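Local coordinates for KLLA0E08119p (Kluyveromyces lactis, PDB 3VA7), which probably carboxylates urea to urea-1-carboxylate with biotin, ATP and hydrogencarbonate, this chain being the urea carboxylase part of a longer protein that probably also hydrolyses the product, at residues M241-G253 with W340-D353. Numbering follows the deposited sequence.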
ATOM      1  N   MET A 241     -16.347 -41.783  -5.119  1.00 37.01           N
ATOM      2  CA  MET A 241     -16.082 -43.124  -5.558  1.00 37.71           C
ATOM      3  C   MET A 241     -14.790 -43.197  -6.354  1.00 37.43           C
ATOM      4  O   MET A 241     -14.359 -42.221  -6.980  1.00 38.66           O
ATOM      5  CB  MET A 241     -17.325 -43.667  -6.285  1.00 38.65           C
ATOM      6  CG  MET A 241     -17.102 -44.650  -7.407  1.00 42.38           C
ATOM      7  SD  MET A 241     -17.454 -43.856  -8.983  1.00 53.11           S
ATOM      8  CE  MET A 241     -15.970 -44.434  -9.802  1.00 47.81           C
ATOM      9  N   MET A 242     -14.156 -44.353  -6.307  1.00 36.14           N
ATOM     10  CA  MET A 242     -12.985 -44.625  -7.116  1.00 35.38           C
ATOM     11  C   MET A 242     -13.268 -45.849  -8.031  1.00 34.31           C
ATOM     12  O   MET A 242     -13.875 -46.848  -7.600  1.00 33.78           O
ATOM     13  CB  MET A 242     -11.821 -44.867  -6.164  1.00 35.47           C
ATOM     14  CG  MET A 242     -10.425 -44.304  -6.565  1.00 38.57           C
ATOM     15  SD  MET A 242     -10.113 -42.549  -6.980  1.00 38.90           S
ATOM     16  CE  MET A 242     -11.165 -41.736  -5.803  1.00 36.35           C
ATOM     17  N   GLY A 243     -12.886 -45.747  -9.304  1.00 32.91           N
ATOM     18  CA  GLY A 243     -13.034 -46.855 -10.248  1.00 31.38           C
ATOM     19  C   GLY A 243     -11.707 -47.207 -10.894  1.00 31.55           C
ATOM     20  O   GLY A 243     -10.865 -46.329 -11.111  1.00 30.76           O
ATOM     21  N   ASP A 244     -11.489 -48.477 -11.218  1.00 31.14           N
ATOM     22  CA  ASP A 244     -10.168 -48.833 -11.724  1.00 31.19           C
ATOM     23  C   ASP A 244     -10.126 -48.905 -13.238  1.00 32.10           C
ATOM     24  O   ASP A 244      -9.069 -49.189 -13.855  1.00 33.07           O
ATOM     25  CB  ASP A 244      -9.701 -50.120 -11.109  1.00 30.34           C
ATOM     26  CG  ASP A 244     -10.423 -51.317 -11.672  1.00 31.46           C
ATOM     27  OD1 ASP A 244     -11.349 -51.164 -12.492  1.00 30.07           O
ATOM     28  OD2 ASP A 244     -10.056 -52.422 -11.280  1.00 33.89           O
ATOM     29  N   GLY A 245     -11.263 -48.631 -13.855  1.00 31.79           N
ATOM     30  CA  GLY A 245     -11.316 -48.592 -15.299  1.00 31.88           C
ATOM     31  C   GLY A 245     -11.526 -49.974 -15.892  1.00 32.21           C
ATOM     32  O   GLY A 245     -11.434 -50.150 -17.114  1.00 32.60           O
ATOM     33  N   PHE A 246     -11.834 -50.954 -15.041  1.00 31.80           N
ATOM     34  CA  PHE A 246     -11.900 -52.336 -15.480  1.00 30.78           C
ATOM     35  C   PHE A 246     -12.998 -52.985 -14.772  1.00 30.62           C
ATOM     36  O   PHE A 246     -12.959 -54.187 -14.591  1.00 32.20           O
ATOM     37  CB  PHE A 246     -10.595 -53.100 -15.193  1.00 31.65           C
ATOM     38  CG  PHE A 246      -9.411 -52.580 -15.953  1.00 29.94           C
ATOM     39  CD1 PHE A 246      -9.348 -52.709 -17.332  1.00 30.60           C
ATOM     40  CD2 PHE A 246      -8.364 -51.958 -15.286  1.00 30.05           C
ATOM     41  CE1 PHE A 246      -8.242 -52.182 -18.093  1.00 32.21           C
ATOM     42  CE2 PHE A 246      -7.220 -51.416 -16.014  1.00 31.02           C
ATOM     43  CZ  PHE A 246      -7.167 -51.534 -17.407  1.00 31.65           C
ATOM     44  N   GLY A 247     -13.972 -52.213 -14.320  1.00 30.12           N
ATOM     45  CA  GLY A 247     -15.153 -52.817 -13.709  1.00 29.79           C
ATOM     46  C   GLY A 247     -15.225 -52.817 -12.192  1.00 30.36           C
ATOM     47  O   GLY A 247     -16.310 -53.018 -11.612  1.00 29.66           O
ATOM     48  N   LYS A 248     -14.083 -52.608 -11.534  1.00 31.42           N
ATOM     49  CA  LYS A 248     -14.049 -52.459 -10.059  1.00 32.28           C
ATOM     50  C   LYS A 248     -14.299 -51.023  -9.637  1.00 32.37           C
ATOM     51  O   LYS A 248     -13.795 -50.077 -10.269  1.00 31.46           O
ATOM     52  CB  LYS A 248     -12.749 -52.983  -9.452  1.00 32.45           C
ATOM     53  CG  LYS A 248     -12.882 -54.392  -8.832  1.00 35.38           C
ATOM     54  CD  LYS A 248     -11.773 -55.234  -9.497  1.00 41.63           C
ATOM     55  CE  LYS A 248     -11.224 -56.397  -8.661  1.00 40.69           C
ATOM     56  NZ  LYS A 248      -9.737 -56.529  -8.924  1.00 39.56           N
ATOM     57  N   ALA A 249     -15.102 -50.863  -8.581  1.00 33.03           N
ATOM     58  CA  ALA A 249     -15.427 -49.526  -8.085  1.00 34.24           C
ATOM     59  C   ALA A 249     -15.517 -49.579  -6.574  1.00 35.13           C
ATOM     60  O   ALA A 249     -15.881 -50.608  -6.030  1.00 35.94           O
ATOM     61  CB  ALA A 249     -16.746 -48.989  -8.728  1.00 32.87           C
ATOM     62  N   ILE A 250     -15.192 -48.485  -5.889  1.00 36.24           N
ATOM     63  CA  ILE A 250     -15.199 -48.486  -4.408  1.00 36.81           C
ATOM     64  C   ILE A 250     -15.728 -47.165  -3.846  1.00 36.87           C
ATOM     65  O   ILE A 250     -15.445 -46.091  -4.410  1.00 37.66           O
ATOM     66  CB  ILE A 250     -13.820 -48.868  -3.859  1.00 37.08           C
ATOM     67  CG1 ILE A 250     -13.769 -48.760  -2.349  1.00 38.09           C
ATOM     68  CG2 ILE A 250     -12.726 -47.986  -4.481  1.00 38.13           C
ATOM     69  CD1 ILE A 250     -12.634 -49.605  -1.776  1.00 38.13           C
ATOM     70  N   ALA A 251     -16.579 -47.224  -2.811  1.00 36.60           N
ATOM     71  CA  ALA A 251     -17.163 -45.986  -2.270  1.00 36.22           C
ATOM     72  C   ALA A 251     -16.291 -45.583  -1.093  1.00 37.22           C
ATOM     73  O   ALA A 251     -16.029 -46.384  -0.157  1.00 38.17           O
ATOM     74  CB  ALA A 251     -18.585 -46.153  -1.883  1.00 35.38           C
ATOM     75  N   ILE A 252     -15.776 -44.364  -1.163  1.00 36.92           N
ATOM     76  CA  ILE A 252     -14.738 -43.968  -0.233  1.00 36.67           C
ATOM     77  C   ILE A 252     -15.376 -43.273   0.971  1.00 36.40           C
ATOM     78  O   ILE A 252     -14.860 -43.403   2.080  1.00 36.53           O
ATOM     79  CB  ILE A 252     -13.619 -43.169  -0.980  1.00 37.59           C
ATOM     80  CG1 ILE A 252     -12.965 -44.124  -2.004  1.00 38.70           C
ATOM     81  CG2 ILE A 252     -12.610 -42.558  -0.029  1.00 35.19           C
ATOM     82  CD1 ILE A 252     -11.458 -43.961  -2.248  1.00 43.08           C
ATOM     83  N   GLY A 253     -16.541 -42.647   0.762  1.00 35.49           N
ATOM     84  CA  GLY A 253     -17.292 -41.990   1.814  1.00 35.13           C
ATOM     85  C   GLY A 253     -18.316 -41.022   1.232  1.00 36.37           C
ATOM     86  O   GLY A 253     -18.430 -40.866  -0.006  1.00 35.66           O
ATOM     87  N   TRP A 340      -3.961 -41.973  -5.564  1.00 32.64           N
ATOM     88  CA  TRP A 340      -4.824 -42.994  -6.109  1.00 33.37           C
ATOM     89  C   TRP A 340      -5.139 -42.772  -7.582  1.00 32.71           C
ATOM     90  O   TRP A 340      -4.905 -43.642  -8.390  1.00 33.66           O
ATOM     91  CB  TRP A 340      -6.088 -43.066  -5.296  1.00 33.69           C
ATOM     92  CG  TRP A 340      -5.975 -43.956  -4.138  1.00 39.63           C
ATOM     93  CD1 TRP A 340      -5.022 -43.912  -3.126  1.00 44.18           C
ATOM     94  CD2 TRP A 340      -6.822 -45.074  -3.843  1.00 45.45           C
ATOM     95  NE1 TRP A 340      -5.229 -44.954  -2.226  1.00 46.18           N
ATOM     96  CE2 TRP A 340      -6.334 -45.666  -2.629  1.00 47.51           C
ATOM     97  CE3 TRP A 340      -7.946 -45.644  -4.480  1.00 44.20           C
ATOM     98  CZ2 TRP A 340      -6.949 -46.788  -2.050  1.00 48.78           C
ATOM     99  CZ3 TRP A 340      -8.567 -46.727  -3.905  1.00 43.05           C
ATOM    100  CH2 TRP A 340      -8.067 -47.303  -2.710  1.00 49.10           C
ATOM    101  N   MET A 341      -5.646 -41.613  -7.941  1.00 32.01           N
ATOM    102  CA  MET A 341      -5.912 -41.326  -9.328  1.00 32.02           C
ATOM    103  C   MET A 341      -4.667 -41.642 -10.167  1.00 32.63           C
ATOM    104  O   MET A 341      -4.743 -42.342 -11.188  1.00 33.62           O
ATOM    105  CB  MET A 341      -6.287 -39.858  -9.511  1.00 31.74           C
ATOM    106  CG  MET A 341      -7.656 -39.430  -8.902  1.00 32.40           C
ATOM    107  SD  MET A 341      -8.007 -37.672  -9.157  1.00 36.18           S
ATOM    108  CE  MET A 341      -7.935 -37.445 -10.917  1.00 30.96           C
ATOM    109  N   LEU A 342      -3.513 -41.158  -9.747  1.00 31.77           N
ATOM    110  CA  LEU A 342      -2.343 -41.340 -10.571  1.00 31.34           C
ATOM    111  C   LEU A 342      -2.055 -42.842 -10.762  1.00 31.51           C
ATOM    112  O   LEU A 342      -1.767 -43.290 -11.880  1.00 31.28           O
ATOM    113  CB  LEU A 342      -1.138 -40.599  -9.974  1.00 30.21           C
ATOM    114  CG  LEU A 342      -1.215 -39.073 -10.093  1.00 31.11           C
ATOM    115  CD1 LEU A 342      -0.218 -38.349  -9.133  1.00 29.21           C
ATOM    116  CD2 LEU A 342      -1.011 -38.610 -11.511  1.00 27.17           C
ATOM    117  N   ARG A 343      -2.153 -43.602  -9.676  1.00 31.21           N
ATOM    118  CA  ARG A 343      -1.752 -44.968  -9.687  1.00 32.44           C
ATOM    119  C   ARG A 343      -2.735 -45.740 -10.541  1.00 33.16           C
ATOM    120  O   ARG A 343      -2.313 -46.614 -11.324  1.00 33.40           O
ATOM    121  CB  ARG A 343      -1.709 -45.549  -8.284  1.00 32.75           C
ATOM    122  CG  ARG A 343      -0.553 -45.068  -7.373  1.00 36.29           C
ATOM    123  CD  ARG A 343      -0.448 -45.987  -6.136  1.00 42.39           C
ATOM    124  NE  ARG A 343      -0.702 -47.382  -6.550  1.00 48.24           N
ATOM    125  CZ  ARG A 343      -0.792 -48.459  -5.750  1.00 50.82           C
ATOM    126  NH1 ARG A 343      -0.638 -48.367  -4.415  1.00 50.23           N
ATOM    127  NH2 ARG A 343      -1.055 -49.653  -6.305  1.00 49.44           N
ATOM    128  N   ILE A 344      -4.026 -45.393 -10.434  1.00 32.78           N
ATOM    129  CA  ILE A 344      -5.044 -46.075 -11.203  1.00 33.13           C
ATOM    130  C   ILE A 344      -4.866 -45.802 -12.683  1.00 34.04           C
ATOM    131  O   ILE A 344      -5.033 -46.704 -13.496  1.00 33.96           O
ATOM    132  CB  ILE A 344      -6.486 -45.655 -10.801  1.00 33.59           C
ATOM    133  CG1 ILE A 344      -6.839 -46.231  -9.434  1.00 32.26           C
ATOM    134  CG2 ILE A 344      -7.511 -46.060 -11.906  1.00 31.19           C
ATOM    135  CD1 ILE A 344      -8.045 -45.597  -8.838  1.00 31.97           C
ATOM    136  N   ALA A 345      -4.557 -44.552 -13.011  1.00 34.51           N
ATOM    137  CA  ALA A 345      -4.468 -44.099 -14.393  1.00 35.97           C
ATOM    138  C   ALA A 345      -3.317 -44.749 -15.107  1.00 37.54           C
ATOM    139  O   ALA A 345      -3.282 -44.688 -16.355  1.00 38.40           O
ATOM    140  CB  ALA A 345      -4.313 -42.609 -14.483  1.00 34.64           C
ATOM    141  N   ALA A 346      -2.383 -45.333 -14.342  1.00 37.52           N
ATOM    142  CA  ALA A 346      -1.205 -45.948 -14.912  1.00 38.52           C
ATOM    143  C   ALA A 346      -1.284 -47.488 -14.756  1.00 40.32           C
ATOM    144  O   ALA A 346      -0.277 -48.205 -14.911  1.00 39.37           O
ATOM    145  CB  ALA A 346       0.008 -45.397 -14.257  1.00 37.87           C
ATOM    146  N   ASN A 347      -2.497 -47.966 -14.436  1.00 41.78           N
ATOM    147  CA  ASN A 347      -2.869 -49.399 -14.347  1.00 43.67           C
ATOM    148  C   ASN A 347      -2.110 -50.116 -13.290  1.00 44.80           C
ATOM    149  O   ASN A 347      -1.776 -51.264 -13.431  1.00 44.51           O
ATOM    150  CB  ASN A 347      -2.717 -50.179 -15.683  1.00 43.33           C
ATOM    151  CG  ASN A 347      -3.528 -49.585 -16.844  1.00 43.74           C
ATOM    152  OD1 ASN A 347      -4.554 -48.904 -16.690  1.00 40.43           O
ATOM    153  ND2 ASN A 347      -3.054 -49.862 -18.030  1.00 46.37           N
ATOM    154  N   ASP A 348      -1.807 -49.404 -12.236  1.00 47.88           N
ATOM    155  CA  ASP A 348      -1.103 -49.969 -11.101  1.00 50.54           C
ATOM    156  C   ASP A 348      -2.055 -49.635  -9.956  1.00 51.17           C
ATOM    157  O   ASP A 348      -1.687 -49.042  -8.928  1.00 52.28           O
ATOM    158  CB  ASP A 348       0.298 -49.350 -10.975  1.00 50.75           C
ATOM    159  CG  ASP A 348       1.055 -49.809  -9.723  1.00 55.42           C
ATOM    160  OD1 ASP A 348       1.972 -50.663  -9.846  1.00 59.61           O
ATOM    161  OD2 ASP A 348       0.765 -49.296  -8.611  1.00 59.20           O
ATOM    162  N   SER A 349      -3.312 -50.021 -10.158  1.00 51.40           N
ATOM    163  CA  SER A 349      -4.343 -49.734  -9.179  1.00 51.65           C
ATOM    164  C   SER A 349      -4.122 -50.448  -7.808  1.00 51.09           C
ATOM    165  O   SER A 349      -3.630 -51.573  -7.728  1.00 49.81           O
ATOM    166  CB  SER A 349      -5.748 -49.947  -9.811  1.00 51.18           C
ATOM    167  OG  SER A 349      -6.756 -50.304  -8.856  1.00 53.53           O
ATOM    168  N   PRO A 350      -4.484 -49.764  -6.719  1.00 51.86           N
ATOM    169  CA  PRO A 350      -4.629 -50.472  -5.419  1.00 52.46           C
ATOM    170  C   PRO A 350      -5.531 -51.667  -5.616  1.00 52.34           C
ATOM    171  O   PRO A 350      -6.489 -51.591  -6.363  1.00 52.32           O
ATOM    172  CB  PRO A 350      -5.396 -49.467  -4.549  1.00 52.01           C
ATOM    173  CG  PRO A 350      -5.080 -48.126  -5.154  1.00 52.90           C
ATOM    174  CD  PRO A 350      -4.880 -48.346  -6.643  1.00 51.29           C
ATOM    175  N   ASP A 351      -5.260 -52.762  -4.946  1.00 52.75           N
ATOM    176  CA  ASP A 351      -6.162 -53.908  -5.087  1.00 52.76           C
ATOM    177  C   ASP A 351      -7.512 -53.704  -4.317  1.00 52.27           C
ATOM    178  O   ASP A 351      -7.574 -53.868  -3.103  1.00 51.93           O
ATOM    179  CB  ASP A 351      -5.335 -55.156  -4.743  1.00 52.66           C
ATOM    180  CG  ASP A 351      -6.094 -56.220  -4.042  1.00 52.55           C
ATOM    181  OD1 ASP A 351      -7.288 -56.422  -4.379  1.00 50.80           O
ATOM    182  OD2 ASP A 351      -5.435 -56.874  -3.175  1.00 52.13           O
ATOM    183  N   PHE A 352      -8.576 -53.347  -5.048  1.00 51.91           N
ATOM    184  CA  PHE A 352      -9.859 -52.857  -4.446  1.00 51.52           C
ATOM    185  C   PHE A 352     -10.568 -53.819  -3.473  1.00 51.87           C
ATOM    186  O   PHE A 352     -11.120 -53.380  -2.468  1.00 51.72           O
ATOM    187  CB  PHE A 352     -10.893 -52.493  -5.526  1.00 50.76           C
ATOM    188  CG  PHE A 352     -10.708 -51.157  -6.167  1.00 48.81           C
ATOM    189  CD1 PHE A 352      -9.504 -50.485  -6.125  1.00 47.82           C
ATOM    190  CD2 PHE A 352     -11.743 -50.590  -6.869  1.00 47.69           C
ATOM    191  CE1 PHE A 352      -9.339 -49.281  -6.750  1.00 44.93           C
ATOM    192  CE2 PHE A 352     -11.584 -49.363  -7.492  1.00 47.34           C
ATOM    193  CZ  PHE A 352     -10.376 -48.711  -7.430  1.00 46.25           C
ATOM    194  N   ASP A 353     -10.585 -55.117  -3.784  1.00 52.32           N
ATOM    195  CA  ASP A 353     -11.339 -56.083  -2.976  1.00 52.61           C
ATOM    196  C   ASP A 353     -10.693 -56.277  -1.605  1.00 52.46           C
ATOM    197  O   ASP A 353     -11.312 -56.805  -0.658  1.00 52.50           O
ATOM    198  CB  ASP A 353     -11.452 -57.416  -3.697  1.00 52.85           C
ATOM    199  CG  ASP A 353     -11.867 -57.270  -5.155  1.00 55.95           C
ATOM    200  OD1 ASP A 353     -12.922 -56.632  -5.444  1.00 58.15           O
ATOM    201  OD2 ASP A 353     -11.122 -57.818  -6.011  1.00 58.85           O
TER
HETATM  202  O   HOH W   1      -5.941 -49.214 -13.179  1.00 21.21           O
HETATM  203  O   HOH W   2      -8.584 -52.997  -8.602  1.00 39.32           O
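Ile-250 and Asp-244 hold the ring of Phe-352 between them. CG2 of Ile-250 lies over one face in a CH-pi contact, 3.7 Å from the ring centroid and 21° off the normal, while CB of Asp-244 approaches the opposite face, 4.0 Å from Phe-352 CZ. The ring edge is turned to the backbone of the hairpin, meeting Gly-243 CA and Ala-249 N near its plane. Phe-352 CG, anti to the carbonyl carbon (chi1 -80°), directs that CD2-CE2 edge at the paired strands. With the ring cut back to an alanine, Ile-250 CG2 would probably lose its aromatic partner and face a gap toward Asp-244. These strands, 235-244 and 249-261, form a beta-hairpin in the ATP-binding part of the biotin carboxylase region, and helix 337-345 packs on them before ending in a Schellman motif with Asn-347 at C-prime. Met-242, its chain bent at chi2 and chi3, brings CG to the edge of the Trp-340 indole, 3.5 Å from CE3, and equally close to CD1 of Ile-344. Over one indole face lies Pro-350 CG. Asp-244 OD1 accepts from Phe-246 N (2.6 Å) in an Asx turn and also from Lys-248 N, the two arriving from opposite faces of the carboxylate. A water donates to Asp-244 O and Ile-344 O, and on the exposed side Lys-248 NZ forms a salt bridge to Asp-353 OD2 (3.5 Å).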